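Local coordinates for protein autoinducer 2 sensor kinase/phosphatase luxQ (Vibrio cholerae, PDB 3C38) that binds the AI-2–LuxP complex and switches from a kinase that feeds LuxU and LuxO to a phosphatase at high cell density, at residues Q107-N110 against K111-R114; T127-G131 against K132-I136; L223-S227 against V228-L232. One frame throughout, in Å; residues are numbered along the deposited sequence.

Contact 1 of 3, residues Q107-N110 against K111-R114; sequences QELN and KLIR
Glu108 and Lys111 meet one helical turn apart on helix 106-115. Their charges form a long salt bridge, with Lys111 NZ 3.5 Å from Glu108 OE2. A water closes the pair on the other oxygen. It donates to Glu108 OE1 at 2.5 Å and accepts from Lys111 NZ at 3.2 Å. The glutamate chain turns back about its CB-CG bond (chi2 -54°), which brings the carboxylate alongside the lysine chain. Lys111 is extended beyond CG, and its CD lies 3.3 Å from Glu108 OE1.

Backbone bonds hold the turn. Leu112 N donates to Glu108 O at 3.2 Å. Lys111 N to Gln107 O and Ile113 N to Leu109 O follow the same i to i+4 pattern but are weak.

The apolar pair is Leu109 and Leu112, whose CD1 atoms approach to 4.0 Å at a slant.

Leu109, Leu112 and Ile113 form the buried side of the helix, while Gln107, Lys111 and Arg114 are exposed. Arg114 turns to Asp90 in a salt bridge. Leu109 and Ile113 pack on Phe85 of strand 83-88, and Ile113 also on Ile92 of strand 91-95. Leu112 touches Val125 of strand 123-127.

Contact 2 of 3, residues T127-G131 against K132-I136; sequences TPSEG and KSVHI
Thr127 and Val134 face each other as an antiparallel hydrogen-bonded pair, with CA atoms 5.2 Å apart. They close a beta hairpin between strands 123-127 and 134-143. Thr127 N donates to Val134 O at 2.8 Å, and Val134 N donates back to Thr127 O at 2.8 Å. Both N-H...O angles are 159°, and both donors lie in the plane of the carbonyl they meet. Thr127 O also receives a CA-H...O contact from Ser133 CA at 3.5 Å. This oxygen is therefore approached by two neighbouring residues of the returning chain. Beyond the pair the chain loops round from Pro128 to Ser133. Asn162 holds the returning chain from outside, with ND2 hydrogen-bonded to Ser133 O and OD1 to His135 N.

The side chains of Thr127 and Val134 lie on the same face of the sheet. Thr127 OG1 lies anti to the backbone N (chi1 -170°), which leaves the methyl CG2 between the N and the carbonyl carbon. That methyl is the touching branch. It meets Ile136 CD1 at 3.8 Å, where the two side chains pass at a slant, and it lies 4.1 Å from Val134 CB. Ile104 touches both Thr127 and Ile136. Thr127, Val134 and Ile136 are all buried.

The loop folds back on the strand through Ser129, whose CB bond points toward the returning segment. The hydroxyl OG is turned to a different partner, the carbonyl of Tyr102, to which it is hydrogen-bonded. Ser129 CB lies 3.6 Å from Lys132 O. Val134 offers its CG2 branch, the methyl beside its own backbone N, to the same serine carbon. Among the side chains, Ser129 CB comes within 3.5 Å of Val134 CG2.

Contact 3 of 3, residues L223-S227 against V228-L232; sequences LEVES and VPTYL
Leu223 to Ser227 and Val228 to Leu232 make a local contact where strand 216-225 returns as strand 228-239. Leu223 and Leu232 are joined by a backbone bond just past the corner at Tyr231. Leu223 N donates to Leu232 O at 2.9 Å, nearly along the C=O axis. Their side chains also meet, with Leu223 CD1 4.3 Å from Leu232 CB.

The motif is a tight beta hairpin. A type I' turn runs from Val225 to Val228, with Glu226 and Ser227 at its corners, both with positive phi. Val225 and Val228 form an antiparallel hydrogen-bonded pair. Val225 N donates to Val228 O at 2.8 Å. The return bond, Val228 N to Val225 O, is 3.0 Å long, but its donor stands 67° above the carbonyl plane. The strands are only weakly bonded, with axes at 130°, and the bond from Thr230 N to Leu223 O is weak.

Thr230 lies between the turn and the Leu223–Leu232 bond. Its OG1 donates to Leu223 O in a very short bond of 2.5 Å. The same OG1 accepts from Leu232 N at 3.1 Å, which makes an ST turn where the chain bends at Tyr231. A chi1 of 75° sets OG1 between the backbone N and the carbonyl carbon, where it can serve both partners. The methyl CG2 then meets Val225 CG2 at 3.6 Å, the two side chains crossing at about a right angle.

Leu223 and Val225 pack on Phe33 of helix 22-47. Glu226 OE2 is hydrogen-bonded to Trp122 N.

Along the chain the contacts come in series, 1, 2, then 3. Contact 1 lies on helix 106-115, which packs against the five-stranded antiparallel sheet. Contact 2 is a hairpin at the edge of that sheet, its centre about 13 Å from that of contact 1. The two touch, with Glu108 CB 3.3 Å from Thr127 OG1. Contact 3 belongs to the four-stranded sheet, about 19 Å from contact 2 and 22 Å from contact 1, between centres. His135 ND1 and Tyr231 OH lie 2.7 Å apart. This probable hydrogen bond is one of the contacts between the two sheets, beside the packing of Thr230 and Leu232 on Leu124. Two sheets in one periplasmic domain are consistent with the two-lobed sensor fold of the Cache clan.

Contact 1 of 3, residues Q107-N110 against K111-R114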
loop_
_atom_site.group_PDB
_atom_site.type_symbol
_atom_site.label_atom_id
_atom_site.label_comp_id
_atom_site.label_asym_id
_atom_site.label_seq_id
_atom_site.Cartn_x
_atom_site.Cartn_y
_atom_site.Cartn_z
ATOM N N GLN A 107 11.455 -14.939 -4.351
ATOM C CA GLN A 107 12.771 -14.546 -3.850
ATOM C C GLN A 107 12.873 -13.062 -3.534
ATOM O O GLN A 107 13.615 -12.665 -2.637
ATOM C CB GLN A 107 13.857 -14.918 -4.859
ATOM C CG GLN A 107 13.631 -16.251 -5.547
ATOM C CD GLN A 107 12.547 -16.176 -6.613
ATOM O OE1 GLN A 107 12.695 -15.470 -7.619
ATOM N NE2 GLN A 107 11.449 -16.903 -6.399
ATOM N N GLU A 108 12.150 -12.236 -4.283
ATOM C CA GLU A 108 12.166 -10.796 -4.039
ATOM C C GLU A 108 11.441 -10.522 -2.726
ATOM O O GLU A 108 11.762 -9.580 -2.001
ATOM C CB GLU A 108 11.479 -10.048 -5.184
ATOM C CG GLU A 108 12.265 -10.041 -6.492
ATOM C CD GLU A 108 13.683 -9.530 -6.318
ATOM O OE1 GLU A 108 13.873 -8.539 -5.581
ATOM O OE2 GLU A 108 14.608 -10.113 -6.923
ATOM N N LEU A 109 10.459 -11.367 -2.429
ATOM C CA LEU A 109 9.685 -11.249 -1.208
ATOM C C LEU A 109 10.635 -11.442 -0.022
ATOM O O LEU A 109 10.513 -10.771 0.999
ATOM C CB LEU A 109 8.583 -12.311 -1.205
ATOM C CG LEU A 109 7.226 -11.910 -0.634
ATOM C CD1 LEU A 109 6.697 -10.702 -1.381
ATOM C CD2 LEU A 109 6.259 -13.069 -0.750
ATOM N N ASN A 110 11.596 -12.354 -0.179
ATOM C CA ASN A 110 12.581 -12.639 0.865
ATOM C C ASN A 110 13.452 -11.430 1.122
ATOM O O ASN A 110 13.841 -11.152 2.258
ATOM C CB ASN A 110 13.477 -13.811 0.452
ATOM C CG ASN A 110 12.929 -15.146 0.890
ATOM O OD1 ASN A 110 12.999 -15.498 2.065
ATOM N ND2 ASN A 110 12.370 -15.897 -0.053
ATOM N N LYS A 111 13.763 -10.713 0.054
ATOM C CA LYS A 111 14.595 -9.524 0.149
ATOM C C LYS A 111 13.882 -8.397 0.898
ATOM O O LYS A 111 14.525 -7.543 1.526
ATOM C CB LYS A 111 14.977 -9.072 -1.255
ATOM C CG LYS A 111 15.530 -10.204 -2.131
ATOM C CD LYS A 111 16.117 -9.650 -3.429
ATOM C CE LYS A 111 16.961 -10.675 -4.169
ATOM N NZ LYS A 111 17.683 -10.038 -5.311
ATOM N N LEU A 112 12.550 -8.403 0.833
ATOM C CA LEU A 112 11.738 -7.393 1.502
ATOM C C LEU A 112 11.791 -7.586 3.009
ATOM O O LEU A 112 11.705 -6.622 3.764
ATOM C CB LEU A 112 10.286 -7.474 1.023
ATOM C CG LEU A 112 10.046 -7.112 -0.443
ATOM C CD1 LEU A 112 8.564 -7.233 -0.769
ATOM C CD2 LEU A 112 10.531 -5.692 -0.702
ATOM N N ILE A 113 11.931 -8.841 3.434
ATOM C CA ILE A 113 12.018 -9.181 4.850
ATOM C C ILE A 113 13.043 -8.270 5.508
ATOM O O ILE A 113 12.788 -7.663 6.538
ATOM C CB ILE A 113 12.505 -10.628 5.053
ATOM C CG1 ILE A 113 11.661 -11.595 4.222
ATOM C CG2 ILE A 113 12.456 -10.989 6.521
ATOM C CD1 ILE A 113 10.240 -11.689 4.648
ATOM N N ARG A 114 14.213 -8.193 4.899
ATOM C CA ARG A 114 15.296 -7.369 5.415
ATOM C C ARG A 114 14.981 -5.889 5.300
ATOM O O ARG A 114 15.172 -5.126 6.246
ATOM C CB ARG A 114 16.579 -7.664 4.639
ATOM C CG ARG A 114 17.131 -9.055 4.850
ATOM C CD ARG A 114 17.708 -9.195 6.247
ATOM N NE ARG A 114 18.233 -10.536 6.480
ATOM C CZ ARG A 114 19.331 -10.782 7.184
ATOM N NH1 ARG A 114 20.010 -9.774 7.719
ATOM N NH2 ARG A 114 19.753 -12.028 7.340
HETATM O O HOH W 1 16.008 -7.414 -6.211
#

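Contact 2 of 3, residues T127-G131 against K132-I136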
loop_
_atom_site.group_PDB
_atom_site.type_symbol
_atom_site.label_atom_id
_atom_site.label_comp_id
_atom_site.label_asym_id
_atom_site.label_seq_id
_atom_site.Cartn_x
_atom_site.Cartn_y
_atom_site.Cartn_z
ATOM N N THR A 127 10.084 -3.273 -5.733
ATOM C CA THR A 127 10.614 -4.570 -6.099
ATOM C C THR A 127 10.494 -4.821 -7.591
ATOM O O THR A 127 9.574 -4.323 -8.242
ATOM C CB THR A 127 9.868 -5.699 -5.361
ATOM O OG1 THR A 127 10.555 -6.937 -5.560
ATOM C CG2 THR A 127 8.463 -5.850 -5.904
ATOM N N PRO A 128 11.445 -5.582 -8.160
ATOM C CA PRO A 128 11.401 -5.884 -9.592
ATOM C C PRO A 128 10.249 -6.843 -9.818
ATOM O O PRO A 128 10.009 -7.737 -9.008
ATOM C CB PRO A 128 12.750 -6.550 -9.847
ATOM C CG PRO A 128 13.636 -5.894 -8.829
ATOM C CD PRO A 128 12.765 -5.915 -7.601
ATOM N N SER A 129 9.525 -6.649 -10.908
ATOM C CA SER A 129 8.402 -7.515 -11.224
ATOM C C SER A 129 8.705 -8.120 -12.583
ATOM O O SER A 129 9.866 -8.188 -12.981
ATOM C CB SER A 129 7.110 -6.701 -11.278
ATOM O OG SER A 129 5.980 -7.550 -11.378
ATOM N N GLU A 130 7.676 -8.567 -13.293
ATOM C CA GLU A 130 7.876 -9.137 -14.618
ATOM C C GLU A 130 7.925 -7.970 -15.596
ATOM O O GLU A 130 7.724 -8.123 -16.800
ATOM C CB GLU A 130 6.732 -10.089 -14.975
ATOM C CG GLU A 130 5.350 -9.446 -14.960
ATOM C CD GLU A 130 4.245 -10.425 -15.313
ATOM O OE1 GLU A 130 4.098 -11.440 -14.600
ATOM O OE2 GLU A 130 3.524 -10.177 -16.302
ATOM N N GLY A 131 8.192 -6.794 -15.047
ATOM C CA GLY A 131 8.283 -5.596 -15.853
ATOM C C GLY A 131 8.821 -4.451 -15.020
ATOM O O GLY A 131 9.766 -4.619 -14.246
ATOM N N LYS A 132 8.211 -3.283 -15.180
ATOM C CA LYS A 132 8.615 -2.108 -14.431
ATOM C C LYS A 132 8.641 -2.435 -12.939
ATOM O O LYS A 132 7.977 -3.371 -12.485
ATOM C CB LYS A 132 7.636 -0.965 -14.700
ATOM C CG LYS A 132 6.185 -1.264 -14.320
ATOM C CD LYS A 132 5.314 -0.019 -14.498
ATOM C CE LYS A 132 3.957 -0.158 -13.826
ATOM N NZ LYS A 132 3.173 1.121 -13.837
ATOM N N SER A 133 9.407 -1.665 -12.178
ATOM C CA SER A 133 9.500 -1.897 -10.748
ATOM C C SER A 133 8.178 -1.552 -10.072
ATOM O O SER A 133 7.559 -0.530 -10.364
ATOM C CB SER A 133 10.631 -1.063 -10.144
ATOM O OG SER A 133 10.310 0.316 -10.169
ATOM N N VAL A 134 7.753 -2.428 -9.172
ATOM C CA VAL A 134 6.518 -2.260 -8.427
ATOM C C VAL A 134 6.771 -1.533 -7.102
ATOM O O VAL A 134 7.666 -1.912 -6.339
ATOM C CB VAL A 134 5.889 -3.641 -8.138
ATOM C CG1 VAL A 134 4.791 -3.518 -7.111
ATOM C CG2 VAL A 134 5.350 -4.234 -9.433
ATOM N N HIS A 135 5.995 -0.484 -6.843
ATOM C CA HIS A 135 6.114 0.285 -5.601
ATOM C C HIS A 135 5.115 -0.258 -4.564
ATOM O O HIS A 135 3.919 -0.403 -4.834
ATOM C CB HIS A 135 5.889 1.766 -5.897
ATOM C CG HIS A 135 6.964 2.367 -6.746
ATOM N ND1 HIS A 135 8.064 3.008 -6.214
ATOM C CD2 HIS A 135 7.162 2.338 -8.087
ATOM C CE1 HIS A 135 8.892 3.344 -7.188
ATOM N NE2 HIS A 135 8.366 2.948 -8.336
ATOM N N ILE A 136 5.622 -0.566 -3.373
ATOM C CA ILE A 136 4.809 -1.161 -2.324
ATOM C C ILE A 136 4.985 -0.512 -0.968
ATOM O O ILE A 136 6.093 -0.148 -0.592
ATOM C CB ILE A 136 5.177 -2.638 -2.148
ATOM C CG1 ILE A 136 5.241 -3.318 -3.510
ATOM C CG2 ILE A 136 4.179 -3.324 -1.224
ATOM C CD1 ILE A 136 5.751 -4.751 -3.448
#

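Contact 3 of 3, residues L223-S227 against V228-L232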
loop_
_atom_site.group_PDB
_atom_site.type_symbol
_atom_site.label_atom_id
_atom_site.label_comp_id
_atom_site.label_asym_id
_atom_site.label_seq_id
_atom_site.Cartn_x
_atom_site.Cartn_y
_atom_site.Cartn_z
ATOM N N LEU A 223 3.551 12.759 -0.911
ATOM C CA LEU A 223 3.058 12.056 0.265
ATOM C C LEU A 223 4.116 11.701 1.305
ATOM O O LEU A 223 5.226 11.265 0.977
ATOM C CB LEU A 223 2.342 10.757 -0.161
ATOM C CG LEU A 223 1.162 10.903 -1.134
ATOM C CD1 LEU A 223 0.633 9.531 -1.540
ATOM C CD2 LEU A 223 0.074 11.745 -0.476
ATOM N N GLU A 224 3.758 11.884 2.568
ATOM C CA GLU A 224 4.655 11.507 3.651
ATOM C C GLU A 224 4.176 10.132 4.122
ATOM O O GLU A 224 2.977 9.847 4.120
ATOM C CB GLU A 224 4.569 12.491 4.821
ATOM C CG GLU A 224 4.938 13.916 4.481
ATOM C CD GLU A 224 5.081 14.786 5.719
ATOM O OE1 GLU A 224 4.311 14.595 6.688
ATOM O OE2 GLU A 224 5.959 15.674 5.715
ATOM N N VAL A 225 5.120 9.275 4.476
ATOM C CA VAL A 225 4.808 7.953 5.000
ATOM C C VAL A 225 5.449 7.973 6.388
ATOM O O VAL A 225 6.663 8.133 6.509
ATOM C CB VAL A 225 5.441 6.839 4.144
ATOM C CG1 VAL A 225 5.391 5.508 4.888
ATOM C CG2 VAL A 225 4.699 6.720 2.832
ATOM N N GLU A 226 4.638 7.838 7.429
ATOM C CA GLU A 226 5.161 7.880 8.798
ATOM C C GLU A 226 5.811 9.252 8.987
ATOM O O GLU A 226 6.931 9.353 9.479
ATOM C CB GLU A 226 6.217 6.785 9.024
ATOM C CG GLU A 226 5.727 5.336 8.897
ATOM C CD GLU A 226 4.685 4.955 9.940
ATOM O OE1 GLU A 226 4.365 5.787 10.820
ATOM O OE2 GLU A 226 4.183 3.821 9.879
ATOM N N SER A 227 5.104 10.298 8.570
ATOM C CA SER A 227 5.591 11.674 8.670
ATOM C C SER A 227 6.945 11.894 7.999
ATOM O O SER A 227 7.612 12.889 8.256
ATOM C CB SER A 227 5.669 12.098 10.139
ATOM O OG SER A 227 4.375 12.171 10.717
ATOM N N VAL A 228 7.345 10.968 7.134
ATOM C CA VAL A 228 8.621 11.066 6.423
ATOM C C VAL A 228 8.391 11.349 4.932
ATOM O O VAL A 228 7.575 10.692 4.287
ATOM C CB VAL A 228 9.429 9.757 6.558
ATOM C CG1 VAL A 228 10.778 9.896 5.863
ATOM C CG2 VAL A 228 9.609 9.409 8.035
ATOM N N PRO A 229 9.131 12.317 4.362
ATOM C CA PRO A 229 8.992 12.683 2.945
ATOM C C PRO A 229 9.285 11.533 1.999
ATOM O O PRO A 229 10.231 10.786 2.211
ATOM C CB PRO A 229 10.008 13.821 2.771
ATOM C CG PRO A 229 10.179 14.373 4.170
ATOM C CD PRO A 229 10.193 13.115 5.004
ATOM N N THR A 230 8.472 11.389 0.958
ATOM C CA THR A 230 8.690 10.334 -0.022
ATOM C C THR A 230 8.678 10.944 -1.416
ATOM O O THR A 230 8.408 12.136 -1.574
ATOM C CB THR A 230 7.586 9.274 0.016
ATOM O OG1 THR A 230 6.399 9.805 -0.603
ATOM C CG2 THR A 230 7.297 8.865 1.452
ATOM N N TYR A 231 8.953 10.109 -2.417
ATOM C CA TYR A 231 8.969 10.526 -3.813
ATOM C C TYR A 231 7.609 10.281 -4.502
ATOM O O TYR A 231 7.471 10.476 -5.709
ATOM C CB TYR A 231 10.072 9.767 -4.545
ATOM C CG TYR A 231 9.933 8.261 -4.468
ATOM C CD1 TYR A 231 8.957 7.591 -5.201
ATOM C CD2 TYR A 231 10.780 7.502 -3.656
ATOM C CE1 TYR A 231 8.822 6.199 -5.124
ATOM C CE2 TYR A 231 10.657 6.110 -3.569
ATOM C CZ TYR A 231 9.679 5.465 -4.306
ATOM O OH TYR A 231 9.553 4.091 -4.229
ATOM N N LEU A 232 6.615 9.836 -3.736
ATOM C CA LEU A 232 5.280 9.589 -4.276
ATOM C C LEU A 232 4.591 10.940 -4.442
ATOM O O LEU A 232 4.332 11.629 -3.456
ATOM C CB LEU A 232 4.465 8.729 -3.316
ATOM C CG LEU A 232 5.018 7.343 -2.978
ATOM C CD1 LEU A 232 4.151 6.718 -1.872
ATOM C CD2 LEU A 232 5.052 6.456 -4.230
#